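Local coordinates for Spermidine/putrescine ABC transporter, periplasmic binding protein (PDB 2V84), which probably binds polyamines such as spermidine and putrescine in the periplasm as the solute-binding lipoprotein of an ABC transporter, at residues A[139-144]-A[220-225]; A[168-173]-A[331-336]; A[253-258]-A[315-320]. One frame throughout, in Å; residues are numbered along the deposited sequence.

Contact 1 (A[139-144]-A[220-225])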
ATOM      1  N   LYS A 139      -9.455  24.262   6.050  1.00 30.81           N
ATOM      2  CA  LYS A 139      -9.487  25.595   6.640  1.00 31.05           C
ATOM      3  C   LYS A 139      -8.308  26.442   6.150  1.00 30.34           C
ATOM      4  O   LYS A 139      -8.431  27.657   6.021  1.00 30.69           O
ATOM      5  CB  LYS A 139      -9.619  25.563   8.183  1.00 31.27           C
ATOM      6  CG  LYS A 139      -8.400  25.096   8.963  1.00 32.78           C
ATOM      7  CD  LYS A 139      -8.737  24.807  10.441  1.00 33.16           C
ATOM      8  CE  LYS A 139      -7.891  23.615  10.965  1.00 35.34           C
ATOM      9  NZ  LYS A 139      -8.064  23.408  12.436  1.00 38.89           N
ATOM     10  N   ALA A 140      -7.177  25.802   5.851  1.00 29.33           N
ATOM     11  CA  ALA A 140      -6.016  26.529   5.340  1.00 29.05           C
ATOM     12  C   ALA A 140      -6.028  26.684   3.808  1.00 29.18           C
ATOM     13  O   ALA A 140      -5.452  27.627   3.258  1.00 28.76           O
ATOM     14  CB  ALA A 140      -4.744  25.876   5.805  1.00 29.36           C
ATOM     15  N   VAL A 141      -6.688  25.751   3.126  1.00 29.21           N
ATOM     16  CA  VAL A 141      -6.800  25.798   1.668  1.00 29.04           C
ATOM     17  C   VAL A 141      -8.264  25.653   1.283  1.00 29.65           C
ATOM     18  O   VAL A 141      -8.710  24.539   1.010  1.00 30.62           O
ATOM     19  CB  VAL A 141      -5.981  24.649   0.978  1.00 29.00           C
ATOM     20  CG1 VAL A 141      -5.779  24.973  -0.471  1.00 27.44           C
ATOM     21  CG2 VAL A 141      -4.630  24.436   1.649  1.00 27.84           C
ATOM     22  N   PRO A 142      -9.026  26.762   1.288  1.00 31.22           N
ATOM     23  CA  PRO A 142     -10.473  26.679   1.021  1.00 31.29           C
ATOM     24  C   PRO A 142     -10.843  26.331  -0.426  1.00 30.93           C
ATOM     25  O   PRO A 142     -11.883  25.690  -0.646  1.00 30.85           O
ATOM     26  CB  PRO A 142     -10.990  28.068   1.387  1.00 31.69           C
ATOM     27  CG  PRO A 142      -9.862  28.743   2.107  1.00 32.66           C
ATOM     28  CD  PRO A 142      -8.616  28.147   1.576  1.00 30.87           C
ATOM     29  N   SER A 143      -9.985  26.702  -1.381  1.00 30.21           N
ATOM     30  CA  SER A 143     -10.229  26.416  -2.805  1.00 28.68           C
ATOM     31  C   SER A 143      -9.108  25.575  -3.440  1.00 27.67           C
ATOM     32  O   SER A 143      -7.942  25.948  -3.407  1.00 28.25           O
ATOM     33  CB  SER A 143     -10.457  27.728  -3.589  1.00 28.73           C
ATOM     34  OG  SER A 143     -10.758  27.458  -4.956  1.00 28.14           O
ATOM     35  N   TYR A 144      -9.471  24.432  -4.008  1.00 26.80           N
ATOM     36  CA  TYR A 144      -8.484  23.546  -4.639  1.00 25.69           C
ATOM     37  C   TYR A 144      -9.192  22.583  -5.571  1.00 25.58           C
ATOM     38  O   TYR A 144     -10.369  22.265  -5.359  1.00 25.34           O
ATOM     39  CB  TYR A 144      -7.665  22.770  -3.570  1.00 25.72           C
ATOM     40  CG  TYR A 144      -8.538  22.020  -2.587  1.00 26.35           C
ATOM     41  CD1 TYR A 144      -9.095  22.679  -1.479  1.00 24.86           C
ATOM     42  CD2 TYR A 144      -8.833  20.660  -2.774  1.00 24.23           C
ATOM     43  CE1 TYR A 144      -9.920  22.002  -0.581  1.00 23.89           C
ATOM     44  CE2 TYR A 144      -9.665  19.973  -1.886  1.00 23.65           C
ATOM     45  CZ  TYR A 144     -10.212  20.675  -0.794  1.00 25.86           C
ATOM     46  OH  TYR A 144     -11.033  20.028   0.095  1.00 26.45           O
ATOM     47  N   ASP A 220       1.837  22.285   9.766  1.00 28.48           N
ATOM     48  CA  ASP A 220       3.093  22.545   9.060  1.00 28.61           C
ATOM     49  C   ASP A 220       2.977  22.238   7.573  1.00 28.25           C
ATOM     50  O   ASP A 220       3.462  23.011   6.742  1.00 28.76           O
ATOM     51  CB  ASP A 220       4.228  21.709   9.642  1.00 29.05           C
ATOM     52  CG  ASP A 220       4.829  22.305  10.898  1.00 30.58           C
ATOM     53  OD1 ASP A 220       4.326  23.339  11.402  1.00 30.72           O
ATOM     54  OD2 ASP A 220       5.815  21.709  11.379  1.00 32.71           O
ATOM     55  N   PHE A 221       2.358  21.105   7.242  1.00 28.06           N
ATOM     56  CA  PHE A 221       2.000  20.820   5.856  1.00 27.21           C
ATOM     57  C   PHE A 221       0.503  21.005   5.736  1.00 26.66           C
ATOM     58  O   PHE A 221      -0.240  20.493   6.574  1.00 27.41           O
ATOM     59  CB  PHE A 221       2.329  19.384   5.421  1.00 27.74           C
ATOM     60  CG  PHE A 221       3.771  18.961   5.625  1.00 29.00           C
ATOM     61  CD1 PHE A 221       4.799  19.891   5.785  1.00 31.72           C
ATOM     62  CD2 PHE A 221       4.096  17.609   5.596  1.00 30.35           C
ATOM     63  CE1 PHE A 221       6.128  19.460   5.951  1.00 31.55           C
ATOM     64  CE2 PHE A 221       5.404  17.175   5.756  1.00 30.79           C
ATOM     65  CZ  PHE A 221       6.427  18.099   5.938  1.00 30.47           C
ATOM     66  N   VAL A 222       0.046  21.715   4.708  1.00 25.40           N
ATOM     67  CA  VAL A 222      -1.402  21.922   4.556  1.00 25.20           C
ATOM     68  C   VAL A 222      -1.989  21.049   3.446  1.00 24.47           C
ATOM     69  O   VAL A 222      -3.207  20.888   3.334  1.00 24.68           O
ATOM     70  CB  VAL A 222      -1.803  23.428   4.393  1.00 25.48           C
ATOM     71  CG1 VAL A 222      -1.452  24.230   5.650  1.00 25.45           C
ATOM     72  CG2 VAL A 222      -1.168  24.051   3.139  1.00 25.68           C
ATOM     73  N   VAL A 223      -1.099  20.465   2.646  1.00 24.81           N
ATOM     74  CA  VAL A 223      -1.462  19.470   1.652  1.00 23.29           C
ATOM     75  C   VAL A 223      -0.344  18.442   1.711  1.00 23.93           C
ATOM     76  O   VAL A 223       0.829  18.791   1.672  1.00 23.29           O
ATOM     77  CB  VAL A 223      -1.506  20.034   0.224  1.00 23.41           C
ATOM     78  CG1 VAL A 223      -1.838  18.916  -0.755  1.00 21.47           C
ATOM     79  CG2 VAL A 223      -2.534  21.142   0.084  1.00 21.18           C
ATOM     80  N   ALA A 224      -0.702  17.169   1.818  1.00 23.86           N
ATOM     81  CA  ALA A 224       0.338  16.137   1.802  1.00 23.18           C
ATOM     82  C   ALA A 224      -0.108  14.884   1.102  1.00 23.85           C
ATOM     83  O   ALA A 224      -1.260  14.498   1.173  1.00 24.20           O
ATOM     84  CB  ALA A 224       0.815  15.812   3.234  1.00 23.16           C
ATOM     85  N   HIS A 225       0.845  14.246   0.420  1.00 24.50           N
ATOM     86  CA  HIS A 225       0.657  12.948  -0.216  1.00 24.90           C
ATOM     87  C   HIS A 225       0.844  11.847   0.846  1.00 25.47           C
ATOM     88  O   HIS A 225       1.803  11.899   1.626  1.00 24.38           O
ATOM     89  CB  HIS A 225       1.750  12.848  -1.281  1.00 24.19           C
ATOM     90  CG  HIS A 225       1.683  11.639  -2.155  1.00 23.81           C
ATOM     91  ND1 HIS A 225       2.793  11.178  -2.820  1.00 24.01           N
ATOM     92  CD2 HIS A 225       0.667  10.809  -2.492  1.00 21.26           C
ATOM     93  CE1 HIS A 225       2.468  10.120  -3.542  1.00 22.99           C
ATOM     94  NE2 HIS A 225       1.182   9.871  -3.361  1.00 22.43           N
TER
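Val141 turns CG1 anti to its backbone N (chi1 -163°), which brings CG2 round beside that nitrogen and in front of the 220-225 segment; Val222, with chi1 -64°, sets CG1 opposite the carbonyl carbon and lodges CG2 between N and C. Each valine branch of Val222 thereby gets its own partner. CG1 of Val222 meets CB of Ala140 at 3.7 Å, and CG2 of Val222 meets CG2 of Val141 at 3.8 Å. The two valine side chains pass each other at a slant, and CG2 of Val141 also lies 4.1 Å from CB of Val222. One step further along, the same CG2 of Val141 reaches CG2 of Val223 at 4.2 Å, so a single methyl spans two consecutive residues of the partner. The CA-CB bond of Val223 runs across the contact, and only its CG2 touches, whereas those of Ala140, Val141 and Val222 point into it. No hydrogen bond crosses between the segments: the backbones stay apart, with the CA atoms of Ala140 and Val222 6.6 Å from each other, and the join is made by aliphatic carbon alone. The packing ties the loop that leaves strand 125-137 to the start of strand 223-226. Asn137 is bonded to both segments, its OD1 accepting from Ala140 N and its backbone pairing with that of Val222. Strand 223-226 itself runs between strand 125-137, antiparallel to it, and strand 160-162, parallel to it, with Val223 resting on Ile134 of the first and Met160 of the second.

Contact 2 (A[168-173]-A[331-336])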
ATOM      1  N   GLU A 168       5.382   5.567  -6.175  1.00 27.12           N
ATOM      2  CA  GLU A 168       4.247   6.466  -5.871  1.00 26.72           C
ATOM      3  C   GLU A 168       4.360   7.818  -6.549  1.00 26.95           C
ATOM      4  O   GLU A 168       3.392   8.301  -7.145  1.00 26.33           O
ATOM      5  CB  GLU A 168       4.077   6.700  -4.357  1.00 26.90           C
ATOM      6  CG  GLU A 168       3.521   5.520  -3.538  1.00 28.82           C
ATOM      7  CD  GLU A 168       2.153   4.979  -3.966  1.00 28.33           C
ATOM      8  OE1 GLU A 168       1.439   5.541  -4.819  1.00 29.07           O
ATOM      9  OE2 GLU A 168       1.793   3.926  -3.438  1.00 33.09           O
ATOM     10  N   VAL A 169       5.532   8.445  -6.442  1.00 26.05           N
ATOM     11  CA  VAL A 169       5.711   9.793  -6.984  1.00 25.79           C
ATOM     12  C   VAL A 169       5.804   9.788  -8.513  1.00 26.24           C
ATOM     13  O   VAL A 169       5.074  10.525  -9.184  1.00 25.37           O
ATOM     14  CB  VAL A 169       6.869  10.546  -6.276  1.00 26.44           C
ATOM     15  CG1 VAL A 169       7.063  11.953  -6.854  1.00 25.18           C
ATOM     16  CG2 VAL A 169       6.520  10.678  -4.776  1.00 26.69           C
ATOM     17  N   MET A 170       6.656   8.921  -9.053  1.00 26.48           N
ATOM     18  CA  MET A 170       6.705   8.732 -10.511  1.00 27.50           C
ATOM     19  C   MET A 170       5.339   8.313 -11.056  1.00 27.65           C
ATOM     20  O   MET A 170       4.902   8.789 -12.122  1.00 27.49           O
ATOM     21  CB  MET A 170       7.784   7.718 -10.923  1.00 27.73           C
ATOM     22  CG  MET A 170       9.229   8.222 -10.804  1.00 30.14           C
ATOM     23  SD  MET A 170       9.593   9.746 -11.734  1.00 33.41           S
ATOM     24  CE  MET A 170       9.801   9.016 -13.359  1.00 29.79           C
ATOM     25  N   GLY A 171       4.662   7.434 -10.318  1.00 27.36           N
ATOM     26  CA  GLY A 171       3.342   6.939 -10.707  1.00 26.85           C
ATOM     27  C   GLY A 171       2.313   8.046 -10.811  1.00 27.98           C
ATOM     28  O   GLY A 171       1.575   8.127 -11.793  1.00 28.43           O
ATOM     29  N   ALA A 172       2.269   8.905  -9.799  1.00 27.33           N
ATOM     30  CA  ALA A 172       1.374  10.071  -9.817  1.00 27.47           C
ATOM     31  C   ALA A 172       1.658  11.001 -10.988  1.00 27.28           C
ATOM     32  O   ALA A 172       0.731  11.520 -11.605  1.00 27.90           O
ATOM     33  CB  ALA A 172       1.480  10.812  -8.528  1.00 27.37           C
ATOM     34  N   ALA A 173       2.937  11.212 -11.286  1.00 27.61           N
ATOM     35  CA  ALA A 173       3.355  12.047 -12.416  1.00 27.54           C
ATOM     36  C   ALA A 173       2.968  11.414 -13.743  1.00 28.42           C
ATOM     37  O   ALA A 173       2.416  12.084 -14.619  1.00 28.86           O
ATOM     38  CB  ALA A 173       4.841  12.307 -12.363  1.00 27.28           C
ATOM     39  N   GLU A 331      15.560   0.409 -14.126  1.00 37.55           N
ATOM     40  CA  GLU A 331      16.802   1.179 -14.205  1.00 38.07           C
ATOM     41  C   GLU A 331      16.573   2.633 -14.601  1.00 37.31           C
ATOM     42  O   GLU A 331      17.299   3.518 -14.149  1.00 38.06           O
ATOM     43  CB  GLU A 331      17.819   0.516 -15.141  1.00 38.05           C
ATOM     44  CG  GLU A 331      18.744  -0.500 -14.458  1.00 41.40           C
ATOM     45  CD  GLU A 331      17.996  -1.542 -13.625  1.00 44.80           C
ATOM     46  OE1 GLU A 331      17.779  -2.668 -14.123  1.00 47.98           O
ATOM     47  OE2 GLU A 331      17.617  -1.231 -12.470  1.00 47.82           O
ATOM     48  N   HIS A 332      15.563   2.871 -15.433  1.00 36.65           N
ATOM     49  CA  HIS A 332      15.215   4.227 -15.851  1.00 36.38           C
ATOM     50  C   HIS A 332      14.487   4.952 -14.736  1.00 35.89           C
ATOM     51  O   HIS A 332      14.724   6.133 -14.502  1.00 36.45           O
ATOM     52  CB  HIS A 332      14.354   4.216 -17.110  1.00 36.29           C
ATOM     53  CG  HIS A 332      14.911   3.365 -18.207  1.00 36.97           C
ATOM     54  ND1 HIS A 332      16.135   3.611 -18.790  1.00 37.23           N
ATOM     55  CD2 HIS A 332      14.418   2.263 -18.815  1.00 37.07           C
ATOM     56  CE1 HIS A 332      16.372   2.696 -19.711  1.00 36.36           C
ATOM     57  NE2 HIS A 332      15.342   1.867 -19.747  1.00 36.49           N
ATOM     58  N   TYR A 333      13.595   4.239 -14.053  1.00 35.65           N
ATOM     59  CA  TYR A 333      12.933   4.774 -12.866  1.00 35.04           C
ATOM     60  C   TYR A 333      13.963   5.186 -11.820  1.00 34.82           C
ATOM     61  O   TYR A 333      13.897   6.294 -11.289  1.00 34.59           O
ATOM     62  CB  TYR A 333      11.984   3.739 -12.257  1.00 35.27           C
ATOM     63  CG  TYR A 333      10.666   3.537 -12.970  1.00 33.99           C
ATOM     64  CD1 TYR A 333      10.578   2.710 -14.095  1.00 34.27           C
ATOM     65  CD2 TYR A 333       9.501   4.128 -12.492  1.00 34.25           C
ATOM     66  CE1 TYR A 333       9.362   2.504 -14.740  1.00 33.97           C
ATOM     67  CE2 TYR A 333       8.276   3.928 -13.122  1.00 33.81           C
ATOM     68  CZ  TYR A 333       8.217   3.109 -14.248  1.00 35.37           C
ATOM     69  OH  TYR A 333       7.019   2.909 -14.880  1.00 34.68           O
ATOM     70  N   ASN A 334      14.914   4.298 -11.532  1.00 34.52           N
ATOM     71  CA  ASN A 334      15.971   4.578 -10.549  1.00 34.88           C
ATOM     72  C   ASN A 334      16.792   5.824 -10.846  1.00 35.03           C
ATOM     73  O   ASN A 334      17.087   6.612  -9.943  1.00 34.30           O
ATOM     74  CB  ASN A 334      16.945   3.415 -10.447  1.00 35.30           C
ATOM     75  CG  ASN A 334      16.436   2.269  -9.596  1.00 35.75           C
ATOM     76  OD1 ASN A 334      15.300   2.249  -9.144  1.00 38.43           O
ATOM     77  ND2 ASN A 334      17.305   1.287  -9.381  1.00 33.98           N
ATOM     78  N   ALA A 335      17.183   5.954 -12.117  1.00 35.18           N
ATOM     79  CA  ALA A 335      18.044   7.027 -12.601  1.00 35.32           C
ATOM     80  C   ALA A 335      17.362   8.376 -12.523  1.00 35.38           C
ATOM     81  O   ALA A 335      17.981   9.369 -12.140  1.00 36.20           O
ATOM     82  CB  ALA A 335      18.501   6.741 -14.033  1.00 35.00           C
ATOM     83  N   HIS A 336      16.079   8.416 -12.866  1.00 35.40           N
ATOM     84  CA  HIS A 336      15.312   9.640 -12.738  1.00 34.60           C
ATOM     85  C   HIS A 336      15.029   9.959 -11.269  1.00 34.62           C
ATOM     86  O   HIS A 336      15.139  11.113 -10.849  1.00 33.78           O
ATOM     87  CB  HIS A 336      14.003   9.544 -13.523  1.00 35.39           C
ATOM     88  CG  HIS A 336      14.185   9.617 -15.008  1.00 35.28           C
ATOM     89  ND1 HIS A 336      14.634  10.752 -15.647  1.00 35.24           N
ATOM     90  CD2 HIS A 336      13.971   8.700 -15.981  1.00 36.78           C
ATOM     91  CE1 HIS A 336      14.698  10.530 -16.948  1.00 37.11           C
ATOM     92  NE2 HIS A 336      14.296   9.292 -17.178  1.00 37.51           N
TER
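Met170 lays its CB against the ring of Tyr333, CB coming to 4.3 Å from CD2 at an oblique approach, and then leads away from the ring toward His336, one turn on in helix 330-342. All three side-chain torsions of Met170 are near -60° (chi3 -80°), a bent chain that delivers the terminal CE to CB of His336, 4.2 Å away. One methionine from helix 166-176 thus touches residues i and i+3 of the other helix, which lie on the same side of it. The backbones are closest at the CA atoms of Met170 and Tyr333, 7.7 Å apart. The Tyr333 ring reaches inward although its CA-CB bond does not aim at helix 166-176, and its hydroxyl is bound by the carbonyl oxygen of Thr183, which helps fix the ring. Tyr333 and His336 also rest on helix 186-200, at Leu189 and Ala193, making this a three-helix junction. With no hydrogen bond or salt bridge across it, the pairing of the C-terminal helix with helix 166-176 rests here on shape and on burial of the Met170 chain, while the polar end of Tyr333 is satisfied outside the contact by Thr183.

Contact 3 (A[253-258]-A[315-320])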
ATOM      1  N   SER A 253      -4.674   7.000 -11.043  1.00 28.32           N
ATOM      2  CA  SER A 253      -3.710   7.107  -9.947  1.00 28.26           C
ATOM      3  C   SER A 253      -3.183   5.741  -9.517  1.00 28.35           C
ATOM      4  O   SER A 253      -3.916   4.756  -9.575  1.00 28.80           O
ATOM      5  CB  SER A 253      -4.357   7.776  -8.741  1.00 27.44           C
ATOM      6  OG  SER A 253      -4.953   8.997  -9.113  1.00 27.28           O
ATOM      7  N   PRO A 254      -1.922   5.692  -9.045  1.00 28.67           N
ATOM      8  CA  PRO A 254      -1.363   4.424  -8.586  1.00 27.89           C
ATOM      9  C   PRO A 254      -2.121   3.799  -7.409  1.00 28.52           C
ATOM     10  O   PRO A 254      -2.456   4.467  -6.413  1.00 28.41           O
ATOM     11  CB  PRO A 254       0.072   4.759  -8.173  1.00 27.11           C
ATOM     12  CG  PRO A 254       0.294   6.192  -8.434  1.00 28.11           C
ATOM     13  CD  PRO A 254      -0.985   6.826  -8.914  1.00 28.64           C
ATOM     14  N   VAL A 255      -2.349   2.494  -7.531  1.00 28.72           N
ATOM     15  CA  VAL A 255      -3.049   1.676  -6.550  1.00 28.62           C
ATOM     16  C   VAL A 255      -2.080   0.544  -6.131  1.00 27.75           C
ATOM     17  O   VAL A 255      -1.225   0.146  -6.905  1.00 28.06           O
ATOM     18  CB  VAL A 255      -4.395   1.140  -7.163  1.00 29.13           C
ATOM     19  CG1 VAL A 255      -5.103   0.161  -6.252  1.00 31.12           C
ATOM     20  CG2 VAL A 255      -5.344   2.300  -7.479  1.00 29.93           C
ATOM     21  N   TYR A 256      -2.175   0.059  -4.895  1.00 27.36           N
ATOM     22  CA  TYR A 256      -1.324  -1.063  -4.456  1.00 26.62           C
ATOM     23  C   TYR A 256      -2.154  -2.265  -4.032  1.00 27.01           C
ATOM     24  O   TYR A 256      -3.286  -2.114  -3.604  1.00 26.25           O
ATOM     25  CB  TYR A 256      -0.353  -0.650  -3.319  1.00 26.27           C
ATOM     26  CG  TYR A 256      -1.051  -0.334  -2.017  1.00 26.62           C
ATOM     27  CD1 TYR A 256      -1.496  -1.359  -1.157  1.00 25.99           C
ATOM     28  CD2 TYR A 256      -1.274   0.975  -1.646  1.00 26.84           C
ATOM     29  CE1 TYR A 256      -2.179  -1.070   0.021  1.00 26.88           C
ATOM     30  CE2 TYR A 256      -1.926   1.276  -0.465  1.00 27.09           C
ATOM     31  CZ  TYR A 256      -2.374   0.259   0.364  1.00 28.32           C
ATOM     32  OH  TYR A 256      -3.045   0.584   1.521  1.00 27.72           O
ATOM     33  N   VAL A 257      -1.601  -3.467  -4.196  1.00 27.50           N
ATOM     34  CA  VAL A 257      -2.159  -4.654  -3.547  1.00 27.23           C
ATOM     35  C   VAL A 257      -1.038  -5.361  -2.770  1.00 25.86           C
ATOM     36  O   VAL A 257       0.012  -5.651  -3.323  1.00 26.01           O
ATOM     37  CB  VAL A 257      -2.871  -5.632  -4.530  1.00 27.87           C
ATOM     38  CG1 VAL A 257      -1.947  -6.005  -5.702  1.00 31.02           C
ATOM     39  CG2 VAL A 257      -3.377  -6.864  -3.761  1.00 26.05           C
ATOM     40  N   ASP A 258      -1.278  -5.570  -1.478  1.00 25.13           N
ATOM     41  CA  ASP A 258      -0.392  -6.358  -0.595  1.00 25.14           C
ATOM     42  C   ASP A 258      -0.977  -7.771  -0.437  1.00 25.09           C
ATOM     43  O   ASP A 258      -2.193  -7.914  -0.453  1.00 25.76           O
ATOM     44  CB  ASP A 258      -0.346  -5.693   0.779  1.00 25.57           C
ATOM     45  CG  ASP A 258       0.423  -4.366   0.773  1.00 27.41           C
ATOM     46  OD1 ASP A 258       1.400  -4.263   0.029  1.00 27.72           O
ATOM     47  OD2 ASP A 258       0.059  -3.446   1.550  1.00 27.99           O
ATOM     48  N   HIS A 315     -14.921   2.094  -4.304  1.00 37.05           N
ATOM     49  CA  HIS A 315     -15.178   2.616  -5.631  1.00 37.85           C
ATOM     50  C   HIS A 315     -14.138   3.666  -6.033  1.00 37.62           C
ATOM     51  O   HIS A 315     -13.992   3.969  -7.214  1.00 37.67           O
ATOM     52  CB  HIS A 315     -16.587   3.203  -5.708  1.00 38.17           C
ATOM     53  CG  HIS A 315     -17.660   2.241  -5.302  1.00 40.98           C
ATOM     54  ND1 HIS A 315     -18.026   1.161  -6.079  1.00 43.64           N
ATOM     55  CD2 HIS A 315     -18.438   2.185  -4.194  1.00 42.66           C
ATOM     56  CE1 HIS A 315     -18.985   0.487  -5.471  1.00 44.01           C
ATOM     57  NE2 HIS A 315     -19.259   1.091  -4.328  1.00 44.60           N
ATOM     58  N   ASP A 316     -13.427   4.206  -5.044  1.00 37.54           N
ATOM     59  CA  ASP A 316     -12.340   5.174  -5.275  1.00 37.87           C
ATOM     60  C   ASP A 316     -11.099   4.518  -5.857  1.00 37.82           C
ATOM     61  O   ASP A 316     -10.162   5.209  -6.267  1.00 37.88           O
ATOM     62  CB  ASP A 316     -11.953   5.886  -3.973  1.00 37.49           C
ATOM     63  CG  ASP A 316     -13.020   6.844  -3.496  1.00 38.74           C
ATOM     64  OD1 ASP A 316     -13.851   7.268  -4.324  1.00 38.66           O
ATOM     65  OD2 ASP A 316     -13.030   7.172  -2.289  1.00 40.33           O
ATOM     66  N   LEU A 317     -11.080   3.189  -5.882  1.00 38.09           N
ATOM     67  CA  LEU A 317      -9.924   2.449  -6.373  1.00 38.42           C
ATOM     68  C   LEU A 317     -10.123   1.860  -7.774  1.00 38.84           C
ATOM     69  O   LEU A 317      -9.214   1.241  -8.331  1.00 38.63           O
ATOM     70  CB  LEU A 317      -9.555   1.366  -5.364  1.00 39.22           C
ATOM     71  CG  LEU A 317      -9.088   2.090  -4.100  1.00 40.09           C
ATOM     72  CD1 LEU A 317      -9.615   1.461  -2.865  1.00 41.85           C
ATOM     73  CD2 LEU A 317      -7.578   2.197  -4.089  1.00 41.31           C
ATOM     74  N   GLU A 318     -11.306   2.075  -8.337  1.00 38.19           N
ATOM     75  CA  GLU A 318     -11.681   1.461  -9.602  1.00 38.96           C
ATOM     76  C   GLU A 318     -10.904   2.033 -10.794  1.00 38.93           C
ATOM     77  O   GLU A 318     -10.364   1.279 -11.616  1.00 38.85           O
ATOM     78  CB  GLU A 318     -13.197   1.577  -9.799  1.00 38.64           C
ATOM     79  CG  GLU A 318     -13.984   0.774  -8.755  1.00 39.59           C
ATOM     80  CD  GLU A 318     -15.492   0.867  -8.915  1.00 40.74           C
ATOM     81  OE1 GLU A 318     -15.965   1.463  -9.918  1.00 42.10           O
ATOM     82  OE2 GLU A 318     -16.204   0.329  -8.028  1.00 43.08           O
ATOM     83  N   ARG A 319     -10.831   3.363 -10.859  1.00 38.78           N
ATOM     84  CA  ARG A 319     -10.205   4.083 -11.978  1.00 38.38           C
ATOM     85  C   ARG A 319      -8.680   4.023 -11.969  1.00 38.01           C
ATOM     86  O   ARG A 319      -8.032   4.286 -12.990  1.00 37.81           O
ATOM     87  CB  ARG A 319     -10.622   5.550 -11.947  1.00 38.68           C
ATOM     88  CG  ARG A 319     -12.083   5.772 -12.210  1.00 39.59           C
ATOM     89  CD  ARG A 319     -12.420   7.234 -12.183  1.00 42.60           C
ATOM     90  NE  ARG A 319     -13.734   7.470 -12.760  1.00 45.23           N
ATOM     91  CZ  ARG A 319     -14.167   8.648 -13.194  1.00 47.45           C
ATOM     92  NH1 ARG A 319     -13.390   9.723 -13.115  1.00 47.73           N
ATOM     93  NH2 ARG A 319     -15.385   8.749 -13.712  1.00 47.26           N
ATOM     94  N   GLY A 320      -8.121   3.693 -10.809  1.00 37.32           N
ATOM     95  CA  GLY A 320      -6.684   3.692 -10.594  1.00 36.74           C
ATOM     96  C   GLY A 320      -5.978   2.518 -11.226  1.00 36.40           C
ATOM     97  O   GLY A 320      -6.624   1.571 -11.652  1.00 37.07           O
TER
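The extended backbone of 253-258 enters strand 254-260 beside the end of the 315-320 segment, where the CA atoms of Ser253 and Gly320 lie 4.6 Å apart, the closest such pair, and Ser253 O comes to 3.1 Å from Gly320 CA. Val255 carries the side-chain part of the contact. Its CG1 stands anti to the backbone N (chi1 174°) and touches CD2 of Leu317 at 3.9 Å, while CG2, placed beside that nitrogen, packs on Gly320 CA at 3.7 Å. The Leu317 and Val255 side chains pass at a slant; the CA-CB bond of Leu317 does not point at the strand, yet CD2 ends up against it, reaching CG2 of Val255 as well at 4.1 Å. Gly320 has no side chain, and its CA lies directly against Val255 CG2 and Ser253 O. Directly after Gly320 the chain becomes strand 321-322, which runs parallel to strand 254-260; Thr321 exchanges backbone hydrogen bonds with Ser253 and Val255, and the contact is therefore the lead-in to a strand pair in the mixed sheet of a periplasmic solute-binding protein. On its other edge strand 254-260 pairs antiparallel with strand 125-137, Tyr256 bonding to Gly130 through the backbone, and Leu129 of that strand touches both Val255 and Leu317. The loop has a bond of its own at its outer side: His315 ND1 donates to Glu318 OE2 over 2.8 Å, with an N-H...O angle of 152°, the oxygen being met from above the carboxylate plane, 38° out of it. At the start of the 253-258 segment, Ser253 OG is hydrogen-bonded to Pro248 O and to Trp148 NE1.

Overall arrangement
Contacts 1 and 3 reach the same mixed sheet, through strands 223-226 and 254-260, with centres about 23 Å apart and nearest atoms about 6 Å apart. Helix 166-176 of contact 2 connects with both: CE1 of His225 lies 3.9 Å from CB of Glu168, and CG of Pro254 lies 3.6 Å from N of Ala172. Glu168 OE1 also packs on Pro254 CB, so this predicted spermidine-binding residue touches both contacts. A bound MES molecule, probably from the crystallisation liquor, has its nearest atom about 5 Å from Gly320 of contact 3 and is hydrogen-bonded to Asp258 OD2, consistent with a ligand pocket beside that contact.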